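Side-chain contacts in tryptophan--tRNA ligase (PDB 3TZL), which probably catalyses the ATP-dependent attachment of tryptophan to its cognate tRNA, as a homodimeric class I aminoacyl-tRNA synthetase: residues W93-F98 against L130-I135; D134-D139 against R157-K162; A42-M47 against K86-L91; G102-A107 against S126-M131. One frame throughout, in Å; residues are numbered along the deposited sequence.

In the fold
Helix 122-137 is common to three contacts. Helix 87-96 packs on it in contact 1, helix 150-167 against its last turn in contact 2, and helix 101-105 against an earlier stretch in contact 4; contact 3 joins the start of helix 87-96 to the short helix 43-46. The centres of contacts 1 and 2 lie about 7 Å apart, those of 1 and 4 about 9 Å. Other residues of the same segments reach the bound tryptophan: Asp-134 OD2 makes a probable hydrogen bond to His-45 NE2 (2.8 Å) beside the indole, and Met-131 and Ile-135 line the same pocket. Contacts 1, 3 and 4 touch the second subunit, so the pocket helices reach the dimer interface.

Contact 1 (W93-F98 against L130-I135); sequences WILSQF and LMAADI. With TRP (tryptophan), chain J.
Asp-134 OD2 is gripped by two donors: the indole NE1 of the bound tryptophan, 3.0 Å away in a nearly straight bond (N-H...O 170°), and NE2 of His-45. The other carboxylate oxygen, OD1, is bonded to Gln-82 NE2, so both oxygens of this buried group are occupied and its rotation is fixed where the indole N-H arrives, consistent with a role in recognising L-tryptophan. Met-131, present as selenomethionine, and Ile-135 flank it on the same helix. With CG anti to the backbone N (chi1 172°) and an extended chain beyond, Met-131 runs alongside the ligand: SE comes within 3.5 Å of the ligand's amino N, and CE lies 3.8 Å from indole CE3. Ile-135 CG1 touches indole CZ2 at 3.8 Å. The helix turns another face to Leu-95, whose CD1 presses on the backbone at Ala-133 N (3.6 Å) and also meets Ala-133 CB at 4.0 Å and Ala-132 CB at 4.2 Å. Because both neighbours carry only methyl groups, this single leucine branch can touch the main chain. Helix 122-137 thus stands between the tryptophan and helix 87-96. Ala-132 additionally touches helix 150-167, while Trp-93 of the second subunit packs on Leu-130.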
# COMPACT_ATOMS: atom_id res chain seq x y z
N TRP B 93 2.48 0.61 -3.89
CA TRP B 93 2.18 -0.69 -4.50
C TRP B 93 2.94 -0.91 -5.81
O TRP B 93 3.47 -2.00 -6.06
CB TRP B 93 0.68 -0.82 -4.76
CG TRP B 93 0.32 -2.03 -5.59
CD1 TRP B 93 -0.16 -2.03 -6.87
CD2 TRP B 93 0.38 -3.40 -5.19
NE1 TRP B 93 -0.38 -3.31 -7.30
CE2 TRP B 93 -0.07 -4.18 -6.28
CE3 TRP B 93 0.78 -4.06 -4.01
CZ2 TRP B 93 -0.13 -5.58 -6.24
CZ3 TRP B 93 0.72 -5.46 -3.97
CH2 TRP B 93 0.27 -6.21 -5.08
N ILE B 94 3.00 0.11 -6.65
CA ILE B 94 3.79 -0.00 -7.87
C ILE B 94 5.27 -0.27 -7.61
O ILE B 94 5.85 -1.19 -8.20
CB ILE B 94 3.58 1.22 -8.77
CG1 ILE B 94 2.18 1.17 -9.36
CG2 ILE B 94 4.60 1.28 -9.88
CD1 ILE B 94 1.64 2.53 -9.72
N LEU B 95 5.87 0.48 -6.69
CA LEU B 95 7.29 0.29 -6.34
C LEU B 95 7.57 -1.10 -5.78
O LEU B 95 8.68 -1.61 -5.90
CB LEU B 95 7.75 1.35 -5.35
CG LEU B 95 7.72 2.81 -5.83
CD1 LEU B 95 8.40 3.73 -4.83
CD2 LEU B 95 8.37 2.96 -7.23
N SER B 96 6.57 -1.72 -5.15
CA SER B 96 6.77 -3.04 -4.56
C SER B 96 7.12 -4.06 -5.63
O SER B 96 7.82 -5.03 -5.36
CB SER B 96 5.54 -3.49 -3.79
OG SER B 96 5.42 -2.75 -2.59
N GLN B 97 6.65 -3.83 -6.84
CA GLN B 97 6.90 -4.74 -7.94
C GLN B 97 8.34 -4.67 -8.39
O GLN B 97 8.84 -5.57 -9.05
CB GLN B 97 5.95 -4.45 -9.11
CG GLN B 97 4.49 -4.16 -8.68
CD GLN B 97 3.94 -5.19 -7.71
OE1 GLN B 97 4.31 -6.37 -7.73
NE2 GLN B 97 3.05 -4.74 -6.83
N PHE B 98 9.01 -3.58 -8.01
CA PHE B 98 10.40 -3.37 -8.37
C PHE B 98 11.32 -3.50 -7.17
O PHE B 98 12.48 -3.13 -7.22
CB PHE B 98 10.59 -1.98 -8.97
CG PHE B 98 9.86 -1.78 -10.27
CD1 PHE B 98 10.47 -2.07 -11.49
CD2 PHE B 98 8.58 -1.25 -10.27
CE1 PHE B 98 9.81 -1.86 -12.69
CE2 PHE B 98 7.90 -1.02 -11.47
CZ PHE B 98 8.52 -1.33 -12.68
N LEU B 130 7.30 2.29 1.37
CA LEU B 130 6.39 3.42 1.42
C LEU B 130 7.22 4.69 1.50
O LEU B 130 6.94 5.69 0.82
CB LEU B 130 5.44 3.32 2.61
CG LEU B 130 4.54 4.55 2.85
CD1 LEU B 130 3.72 4.92 1.61
CD2 LEU B 130 3.63 4.28 4.02
N MSE B 131 8.26 4.64 2.33
CA MSE B 131 9.22 5.73 2.42
C MSE B 131 9.89 6.01 1.07
O MSE B 131 10.17 7.16 0.73
CB MSE B 131 10.29 5.40 3.45
CG MSE B 131 11.44 6.37 3.50
SE MSE B 131 12.35 6.22 5.25
CE MSE B 131 13.72 7.61 5.02
N ALA B 132 10.17 4.96 0.30
CA ALA B 132 10.72 5.19 -1.04
C ALA B 132 9.68 5.90 -1.92
O ALA B 132 10.02 6.77 -2.72
CB ALA B 132 11.18 3.90 -1.67
N ALA B 133 8.42 5.55 -1.74
CA ALA B 133 7.37 6.25 -2.47
C ALA B 133 7.34 7.74 -2.08
O ALA B 133 7.24 8.61 -2.95
CB ALA B 133 6.02 5.57 -2.25
N ASP B 134 7.43 8.02 -0.78
CA ASP B 134 7.47 9.41 -0.29
C ASP B 134 8.54 10.19 -1.02
O ASP B 134 8.30 11.27 -1.52
CB ASP B 134 7.81 9.45 1.20
CG ASP B 134 6.71 8.88 2.08
OD1 ASP B 134 5.51 9.10 1.77
OD2 ASP B 134 7.05 8.21 3.08
N ILE B 135 9.74 9.63 -1.06
CA ILE B 135 10.88 10.28 -1.67
C ILE B 135 10.74 10.44 -3.20
O ILE B 135 10.92 11.55 -3.73
CB ILE B 135 12.16 9.52 -1.31
CG1 ILE B 135 12.32 9.51 0.22
CG2 ILE B 135 13.36 10.12 -2.02
CD1 ILE B 135 13.29 8.48 0.72
N TRP J . 11.40 7.23 8.43
CA TRP J . 11.54 8.62 8.86
C TRP J . 11.80 8.70 10.36
O TRP J . 12.16 9.76 10.90
CB TRP J . 10.29 9.44 8.49
CG TRP J . 10.04 9.45 7.02
CD1 TRP J . 9.02 8.84 6.34
CD2 TRP J . 10.86 10.08 6.03
NE1 TRP J . 9.15 9.06 4.98
CE2 TRP J . 10.28 9.81 4.77
CE3 TRP J . 12.03 10.84 6.09
CZ2 TRP J . 10.82 10.30 3.58
CZ3 TRP J . 12.58 11.31 4.90
CH2 TRP J . 11.97 11.04 3.67
OXT TRP J . 11.65 7.69 11.06

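Contact 2 (D134-D139 against R157-K162); sequences DILLFD and RDIALK. With TRP (tryptophan), chain J.
The last turn of helix 122-137 draws up to helix 150-167 with Leu-136 CA and Ala-160 CA 7.3 Å apart. Leu-136 carries the contact through both tips of its fork: CD2 rests on Ala-160 CB at 3.8 Å and CD1 on the same methyl at 4.0 Å, so the Ala-160 methyl sits against the end of the fork, touched by both branches. CD1 also reaches Ile-159 CG2 at 4.2 Å. CB points to the neighbouring helix, and with CG anti to the carbonyl carbon (chi1 -59°) both methyls reach it. Leu-95 and Phe-171 close in on Leu-136 from the same chain, extending the apolar cluster beyond this pair. Past the helix end, Phe-138 lays one ring face against Leu-137 CG, and Asp-139 OD2 forms a salt bridge with Lys-312 and OD1 a hydrogen bond with Thr-172. Across the two segments the side chains that meet are aliphatic, and CD1 also grazes the backbone at Ala-160 N: cohesion here comes from dispersion and the burial of apolar surface, while the side-chain polar bonds of Asp-139 go to other parts of the chain.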
# COMPACT_ATOMS: atom_id res chain seq x y z
N ASP B 134 7.43 8.02 -0.78
CA ASP B 134 7.47 9.41 -0.29
C ASP B 134 8.54 10.19 -1.02
O ASP B 134 8.30 11.27 -1.52
CB ASP B 134 7.81 9.45 1.20
CG ASP B 134 6.71 8.88 2.08
OD1 ASP B 134 5.51 9.10 1.77
OD2 ASP B 134 7.05 8.21 3.08
N ILE B 135 9.74 9.63 -1.06
CA ILE B 135 10.88 10.28 -1.67
C ILE B 135 10.74 10.44 -3.20
O ILE B 135 10.92 11.55 -3.73
CB ILE B 135 12.16 9.52 -1.31
CG1 ILE B 135 12.32 9.51 0.22
CG2 ILE B 135 13.36 10.12 -2.02
CD1 ILE B 135 13.29 8.48 0.72
N LEU B 136 10.40 9.36 -3.88
CA LEU B 136 10.41 9.32 -5.35
C LEU B 136 9.26 10.07 -5.99
O LEU B 136 9.41 10.62 -7.08
CB LEU B 136 10.41 7.87 -5.87
CG LEU B 136 11.57 6.99 -5.43
CD1 LEU B 136 11.51 5.59 -6.03
CD2 LEU B 136 12.88 7.66 -5.76
N LEU B 137 8.10 10.05 -5.35
CA LEU B 137 6.91 10.75 -5.84
C LEU B 137 7.20 12.22 -6.16
O LEU B 137 6.71 12.75 -7.16
CB LEU B 137 5.75 10.63 -4.83
CG LEU B 137 4.36 11.22 -5.15
CD1 LEU B 137 3.75 10.68 -6.46
CD2 LEU B 137 3.42 10.97 -3.99
N PHE B 138 8.05 12.86 -5.36
CA PHE B 138 8.32 14.30 -5.48
C PHE B 138 9.63 14.70 -6.14
O PHE B 138 10.02 15.85 -6.07
CB PHE B 138 8.18 14.96 -4.11
CG PHE B 138 6.84 14.72 -3.50
CD1 PHE B 138 5.74 15.44 -3.91
CD2 PHE B 138 6.67 13.73 -2.56
CE1 PHE B 138 4.50 15.21 -3.38
CE2 PHE B 138 5.42 13.47 -2.03
CZ PHE B 138 4.33 14.21 -2.45
N ASP B 139 10.28 13.75 -6.81
CA ASP B 139 11.58 13.98 -7.43
C ASP B 139 12.62 14.58 -6.47
O ASP B 139 13.40 15.44 -6.86
CB ASP B 139 11.47 14.84 -8.70
CG ASP B 139 10.95 14.04 -9.89
OD1 ASP B 139 11.73 13.27 -10.49
OD2 ASP B 139 9.75 14.19 -10.22
N ARG B 157 16.87 4.53 -3.57
CA ARG B 157 17.75 4.70 -4.70
C ARG B 157 17.83 3.43 -5.58
O ARG B 157 17.83 3.51 -6.81
CB ARG B 157 19.13 5.11 -4.20
CG ARG B 157 20.00 5.69 -5.27
CD ARG B 157 21.44 5.85 -4.79
NE ARG B 157 22.25 6.42 -5.85
CZ ARG B 157 22.39 7.73 -6.05
NH1 ARG B 157 23.15 8.18 -7.05
NH2 ARG B 157 21.79 8.59 -5.24
N ASP B 158 17.86 2.26 -4.94
CA ASP B 158 17.89 1.01 -5.70
C ASP B 158 16.57 0.76 -6.43
O ASP B 158 16.55 0.25 -7.56
CB ASP B 158 18.25 -0.18 -4.79
CG ASP B 158 19.69 -0.12 -4.28
OD1 ASP B 158 20.54 0.53 -4.93
OD2 ASP B 158 19.98 -0.73 -3.23
N ILE B 159 15.46 1.10 -5.79
CA ILE B 159 14.16 0.96 -6.43
C ILE B 159 14.08 1.86 -7.66
O ILE B 159 13.69 1.41 -8.75
CB ILE B 159 13.03 1.32 -5.45
CG1 ILE B 159 12.98 0.31 -4.30
CG2 ILE B 159 11.71 1.35 -6.18
CD1 ILE B 159 11.98 0.69 -3.16
N ALA B 160 14.46 3.13 -7.50
CA ALA B 160 14.38 4.10 -8.58
C ALA B 160 15.19 3.64 -9.79
O ALA B 160 14.74 3.73 -10.93
CB ALA B 160 14.88 5.46 -8.10
N LEU B 161 16.40 3.16 -9.52
CA LEU B 161 17.27 2.65 -10.57
C LEU B 161 16.63 1.48 -11.31
O LEU B 161 16.68 1.41 -12.54
CB LEU B 161 18.63 2.26 -10.00
CG LEU B 161 19.63 3.41 -9.87
CD1 LEU B 161 20.76 3.06 -8.91
CD2 LEU B 161 20.18 3.76 -11.26
N LYS B 162 16.02 0.56 -10.57
CA LYS B 162 15.32 -0.56 -11.18
C LYS B 162 14.17 -0.06 -12.06
O LYS B 162 14.01 -0.51 -13.19
CB LYS B 162 14.81 -1.53 -10.12
CG LYS B 162 14.54 -2.94 -10.67
CD LYS B 162 14.48 -3.98 -9.55
CE LYS B 162 13.97 -5.34 -10.03
NZ LYS B 162 14.83 -5.93 -11.07
N TRP J . 11.40 7.23 8.43
CA TRP J . 11.54 8.62 8.86
C TRP J . 11.80 8.70 10.36
O TRP J . 12.16 9.76 10.90
CB TRP J . 10.29 9.44 8.49
CG TRP J . 10.04 9.45 7.02
CD1 TRP J . 9.02 8.84 6.34
CD2 TRP J . 10.86 10.08 6.03
NE1 TRP J . 9.15 9.06 4.98
CE2 TRP J . 10.28 9.81 4.77
CE3 TRP J . 12.03 10.84 6.09
CZ2 TRP J . 10.82 10.30 3.58
CZ3 TRP J . 12.58 11.31 4.90
CH2 TRP J . 11.97 11.04 3.67
OXT TRP J . 11.65 7.69 11.06

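Contact 3 (A42-M47 against K86-L91); sequences ANYHAM and KEVMEL. With TRP (tryptophan), chain J.
Tyr-44 holds the buried part of the contact, with Val-88 and Met-89 on its ring; the solvent side is the exposed Lys-86 at the rim. Val-88 CG1 comes to the ring edge, near its plane, 3.8 Å from Tyr-44 CE2. Met-89, present as selenomethionine, covers one face: SE stands 4.4 Å from the ring centroid and 14° off the normal, a Met-aromatic contact. Bends at chi2 (-85°) and chi3 (72°) fold its chain back over the ring, with CG 3.9 Å from Tyr-44 CE2. At this rim the Lys-86 chain crosses the tyrosine at about a right angle, its CD 3.5 Å from Tyr-44 OH. Both tips share Glu-90 of the second subunit, whose OE1 is hydrogen-bonded to Tyr-44 OH and forms a salt bridge with Lys-86 NZ, which also bonds to Ser-83 O; the pairing probably favours a charged carboxylate. His-45 turns a ring face to the bound tryptophan, with ligand CD1 3.5 Å from His-45 CD2. Helix 43-46, following strand 36-41, meets the first turns of helix 87-96 through Tyr-44, while His-45 and Met-89 both touch Leu-130 of helix 122-137, and the second subunit adjoins the tyrosine's outer end.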
# COMPACT_ATOMS: atom_id res chain seq x y z
N ALA B 42 4.51 12.48 8.74
CA ALA B 42 4.47 11.14 8.18
C ALA B 42 3.50 10.30 8.95
O ALA B 42 3.91 9.40 9.67
CB ALA B 42 5.86 10.50 8.24
N ASN B 43 2.21 10.57 8.79
CA ASN B 43 1.23 9.85 9.60
C ASN B 43 0.96 8.40 9.18
O ASN B 43 0.58 7.59 10.03
CB ASN B 43 -0.08 10.65 9.82
CG ASN B 43 -0.89 10.89 8.55
OD1 ASN B 43 -0.34 11.08 7.47
ND2 ASN B 43 -2.22 10.93 8.69
N TYR B 44 1.17 8.04 7.91
CA TYR B 44 1.02 6.61 7.54
C TYR B 44 2.05 5.80 8.30
O TYR B 44 1.74 4.76 8.86
CB TYR B 44 1.18 6.36 6.03
CG TYR B 44 -0.02 6.73 5.19
CD1 TYR B 44 -1.31 6.48 5.61
CD2 TYR B 44 0.15 7.33 3.95
CE1 TYR B 44 -2.40 6.80 4.81
CE2 TYR B 44 -0.92 7.67 3.15
CZ TYR B 44 -2.19 7.41 3.58
OH TYR B 44 -3.24 7.76 2.75
N HIS B 45 3.28 6.31 8.32
CA HIS B 45 4.38 5.62 8.99
C HIS B 45 4.16 5.47 10.49
O HIS B 45 4.64 4.52 11.09
CB HIS B 45 5.71 6.33 8.73
CG HIS B 45 6.20 6.19 7.32
ND1 HIS B 45 6.96 5.11 6.90
CD2 HIS B 45 6.06 6.99 6.23
CE1 HIS B 45 7.24 5.25 5.61
NE2 HIS B 45 6.71 6.38 5.19
N ALA B 46 3.43 6.40 11.11
CA ALA B 46 3.22 6.30 12.55
C ALA B 46 2.30 5.14 12.86
O ALA B 46 2.23 4.69 14.01
CB ALA B 46 2.66 7.60 13.13
N MSE B 47 1.60 4.64 11.84
CA MSE B 47 0.69 3.52 12.06
C MSE B 47 1.40 2.20 12.32
O MSE B 47 0.75 1.25 12.74
CB MSE B 47 -0.27 3.36 10.90
CG MSE B 47 -0.97 4.64 10.55
SE MSE B 47 -2.16 4.47 9.03
CE MSE B 47 -2.85 6.32 9.05
N LYS B 86 -3.05 11.03 -1.42
CA LYS B 86 -3.29 9.60 -1.44
C LYS B 86 -2.48 8.88 -2.51
O LYS B 86 -2.32 7.66 -2.43
CB LYS B 86 -4.77 9.30 -1.66
CG LYS B 86 -5.71 9.98 -0.69
CD LYS B 86 -5.60 9.40 0.69
CE LYS B 86 -6.83 9.83 1.49
NZ LYS B 86 -6.52 9.48 2.90
N GLU B 87 -2.02 9.62 -3.51
CA GLU B 87 -1.20 9.06 -4.60
C GLU B 87 -0.06 8.21 -4.06
O GLU B 87 0.32 7.21 -4.67
CB GLU B 87 -0.62 10.16 -5.49
CG GLU B 87 -1.62 10.76 -6.50
CD GLU B 87 -2.66 11.72 -5.87
OE1 GLU B 87 -2.55 12.06 -4.66
OE2 GLU B 87 -3.61 12.11 -6.59
N VAL B 88 0.47 8.60 -2.90
CA VAL B 88 1.60 7.87 -2.34
C VAL B 88 1.33 6.38 -2.10
O VAL B 88 2.24 5.56 -2.23
CB VAL B 88 2.19 8.54 -1.07
CG1 VAL B 88 1.31 8.28 0.17
CG2 VAL B 88 3.61 8.06 -0.87
N MSE B 89 0.08 6.03 -1.78
CA MSE B 89 -0.30 4.63 -1.56
C MSE B 89 -0.27 3.82 -2.85
O MSE B 89 0.15 2.67 -2.87
CB MSE B 89 -1.70 4.54 -0.99
CG MSE B 89 -1.80 5.04 0.41
SE MSE B 89 -1.33 3.62 1.65
CE MSE B 89 0.54 3.35 1.50
N GLU B 90 -0.74 4.44 -3.92
CA GLU B 90 -0.73 3.80 -5.22
C GLU B 90 0.71 3.60 -5.67
O GLU B 90 1.06 2.52 -6.13
CB GLU B 90 -1.51 4.65 -6.22
CG GLU B 90 -1.89 3.89 -7.48
CD GLU B 90 -3.12 4.47 -8.13
OE1 GLU B 90 -4.06 3.68 -8.42
OE2 GLU B 90 -3.14 5.70 -8.37
N LEU B 91 1.56 4.62 -5.50
CA LEU B 91 2.96 4.50 -5.89
C LEU B 91 3.70 3.41 -5.11
O LEU B 91 4.50 2.67 -5.66
CB LEU B 91 3.71 5.84 -5.77
CG LEU B 91 5.16 5.80 -6.26
CD1 LEU B 91 5.19 5.35 -7.72
CD2 LEU B 91 5.91 7.16 -6.09
N TRP J . 11.40 7.23 8.43
CA TRP J . 11.54 8.62 8.86
C TRP J . 11.80 8.70 10.36
O TRP J . 12.16 9.76 10.90
CB TRP J . 10.29 9.44 8.49
CG TRP J . 10.04 9.45 7.02
CD1 TRP J . 9.02 8.84 6.34
CD2 TRP J . 10.86 10.08 6.03
NE1 TRP J . 9.15 9.06 4.98
CE2 TRP J . 10.28 9.81 4.77
CE3 TRP J . 12.03 10.84 6.09
CZ2 TRP J . 10.82 10.30 3.58
CZ3 TRP J . 12.58 11.31 4.90
CH2 TRP J . 11.97 11.04 3.67
OXT TRP J . 11.65 7.69 11.06

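Contact 4 (G102-A107 against S126-M131); sequences GLLERA and SYPVLM. With TRP (tryptophan), chain J.
Leu-104 points its CB toward helix 122-137, but contact begins only farther out. CG, placed anti to the carbonyl carbon (chi1 -62°), comes to 4.3 Å from Val-129 CG2, and the fork then divides its work. CD1 meets Val-129 CG2 at 3.7 Å. CD2 lies 3.7 Å from Pro-128 CB and 3.8 Å from Val-129 CG2, with the proline CG slightly farther off. The valine methyl therefore touches both branches of the leucine, the two side chains crossing at about a right angle, whereas of the leucine's two methyls CD2 is the one that meets the proline ring. At the far end of the segment Ala-107, at the N-cap position before helix 108-115, adds a looser touch, its CB 4.5 Å from Pro-128 CG. Pro-128 serves two neighbours: while CB and CG face Leu-104, CD sits 3.6 Å above the plane of the Tyr-127 ring, offset toward its rim. The helix is kinked here, since neither Pro-128 N, which bears no hydrogen, nor Val-129 N bonds to the turn before; Val-129 N instead bonds to Ser-126 O at 2.9 Å. Ser-126 OG is hydrogen-bonded to His-122 O and to His-122 NE2 of the second subunit, and that second-subunit histidine also packs on Leu-104 and Val-129. Between helix 101-105 and helix 122-137 the chemistry is wholly aliphatic: buried leucine, valine, proline and alanine surfaces hold by shape and desolvation, beside a dimer boundary where the serine and histidine provide the directional bonds.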
# COMPACT_ATOMS: atom_id res chain seq x y z
N GLY B 102 15.26 -9.32 -0.78
CA GLY B 102 16.52 -9.22 -0.05
C GLY B 102 16.85 -7.81 0.42
O GLY B 102 17.47 -7.61 1.47
N LEU B 103 16.42 -6.82 -0.35
CA LEU B 103 16.62 -5.43 0.05
C LEU B 103 15.93 -5.13 1.39
O LEU B 103 16.46 -4.39 2.22
CB LEU B 103 16.06 -4.50 -1.03
CG LEU B 103 16.97 -3.48 -1.71
CD1 LEU B 103 18.20 -4.13 -2.32
CD2 LEU B 103 16.17 -2.73 -2.77
N LEU B 104 14.75 -5.71 1.60
CA LEU B 104 13.94 -5.39 2.78
C LEU B 104 14.32 -6.30 3.93
O LEU B 104 14.24 -5.89 5.08
CB LEU B 104 12.43 -5.50 2.48
CG LEU B 104 11.85 -4.56 1.42
CD1 LEU B 104 10.40 -4.90 1.12
CD2 LEU B 104 11.99 -3.09 1.83
N GLU B 105 14.73 -7.53 3.61
CA GLU B 105 15.20 -8.47 4.62
C GLU B 105 16.49 -7.99 5.27
O GLU B 105 16.78 -8.34 6.41
CB GLU B 105 15.40 -9.87 4.02
CG GLU B 105 14.10 -10.58 3.68
CD GLU B 105 14.29 -11.80 2.79
OE1 GLU B 105 15.45 -12.11 2.42
OE2 GLU B 105 13.28 -12.44 2.44
N ARG B 106 17.25 -7.18 4.54
CA ARG B 106 18.51 -6.67 5.08
C ARG B 106 18.37 -5.33 5.81
O ARG B 106 19.31 -4.87 6.45
CB ARG B 106 19.57 -6.57 3.98
CG ARG B 106 20.09 -7.92 3.52
CD ARG B 106 21.11 -7.79 2.41
NE ARG B 106 20.77 -8.69 1.31
CZ ARG B 106 20.42 -8.29 0.10
NH1 ARG B 106 20.39 -6.99 -0.19
NH2 ARG B 106 20.13 -9.18 -0.83
N ALA B 107 17.20 -4.71 5.70
CA ALA B 107 16.96 -3.44 6.39
C ALA B 107 17.15 -3.65 7.89
O ALA B 107 16.57 -4.56 8.48
CB ALA B 107 15.56 -2.93 6.08
N SER B 126 7.58 -3.58 5.39
CA SER B 126 7.27 -2.89 4.15
C SER B 126 7.52 -1.38 4.17
O SER B 126 7.56 -0.75 3.12
CB SER B 126 5.82 -3.13 3.76
OG SER B 126 5.53 -4.51 3.71
N TYR B 127 7.66 -0.80 5.35
CA TYR B 127 7.75 0.66 5.38
C TYR B 127 8.89 1.34 4.60
O TYR B 127 8.70 2.47 4.16
CB TYR B 127 7.59 1.23 6.79
CG TYR B 127 8.86 1.49 7.55
CD1 TYR B 127 9.58 2.67 7.38
CD2 TYR B 127 9.30 0.59 8.49
CE1 TYR B 127 10.74 2.91 8.11
CE2 TYR B 127 10.46 0.82 9.22
CZ TYR B 127 11.17 1.97 9.03
OH TYR B 127 12.30 2.17 9.79
N PRO B 128 10.05 0.67 4.42
CA PRO B 128 11.04 1.27 3.52
C PRO B 128 10.53 1.48 2.10
O PRO B 128 11.02 2.39 1.43
CB PRO B 128 12.17 0.23 3.49
CG PRO B 128 12.07 -0.45 4.82
CD PRO B 128 10.60 -0.51 5.12
N VAL B 129 9.57 0.67 1.65
CA VAL B 129 9.00 0.88 0.32
C VAL B 129 8.08 2.11 0.30
O VAL B 129 8.08 2.88 -0.66
CB VAL B 129 8.21 -0.37 -0.20
CG1 VAL B 129 7.79 -0.16 -1.65
CG2 VAL B 129 9.07 -1.62 -0.09
N LEU B 130 7.30 2.29 1.37
CA LEU B 130 6.39 3.42 1.42
C LEU B 130 7.22 4.69 1.50
O LEU B 130 6.94 5.69 0.82
CB LEU B 130 5.44 3.32 2.61
CG LEU B 130 4.54 4.55 2.85
CD1 LEU B 130 3.72 4.92 1.61
CD2 LEU B 130 3.63 4.28 4.02
N MSE B 131 8.26 4.64 2.33
CA MSE B 131 9.22 5.73 2.42
C MSE B 131 9.89 6.01 1.07
O MSE B 131 10.17 7.16 0.73
CB MSE B 131 10.29 5.40 3.45
CG MSE B 131 11.44 6.37 3.50
SE MSE B 131 12.35 6.22 5.25
CE MSE B 131 13.72 7.61 5.02
N TRP J . 11.40 7.23 8.43
CA TRP J . 11.54 8.62 8.86
C TRP J . 11.80 8.70 10.36
O TRP J . 12.16 9.76 10.90
CB TRP J . 10.29 9.44 8.49
CG TRP J . 10.04 9.45 7.02
CD1 TRP J . 9.02 8.84 6.34
CD2 TRP J . 10.86 10.08 6.03
NE1 TRP J . 9.15 9.06 4.98
CE2 TRP J . 10.28 9.81 4.77
CE3 TRP J . 12.03 10.84 6.09
CZ2 TRP J . 10.82 10.30 3.58
CZ3 TRP J . 12.58 11.31 4.90
CH2 TRP J . 11.97 11.04 3.67
OXT TRP J . 11.65 7.69 11.06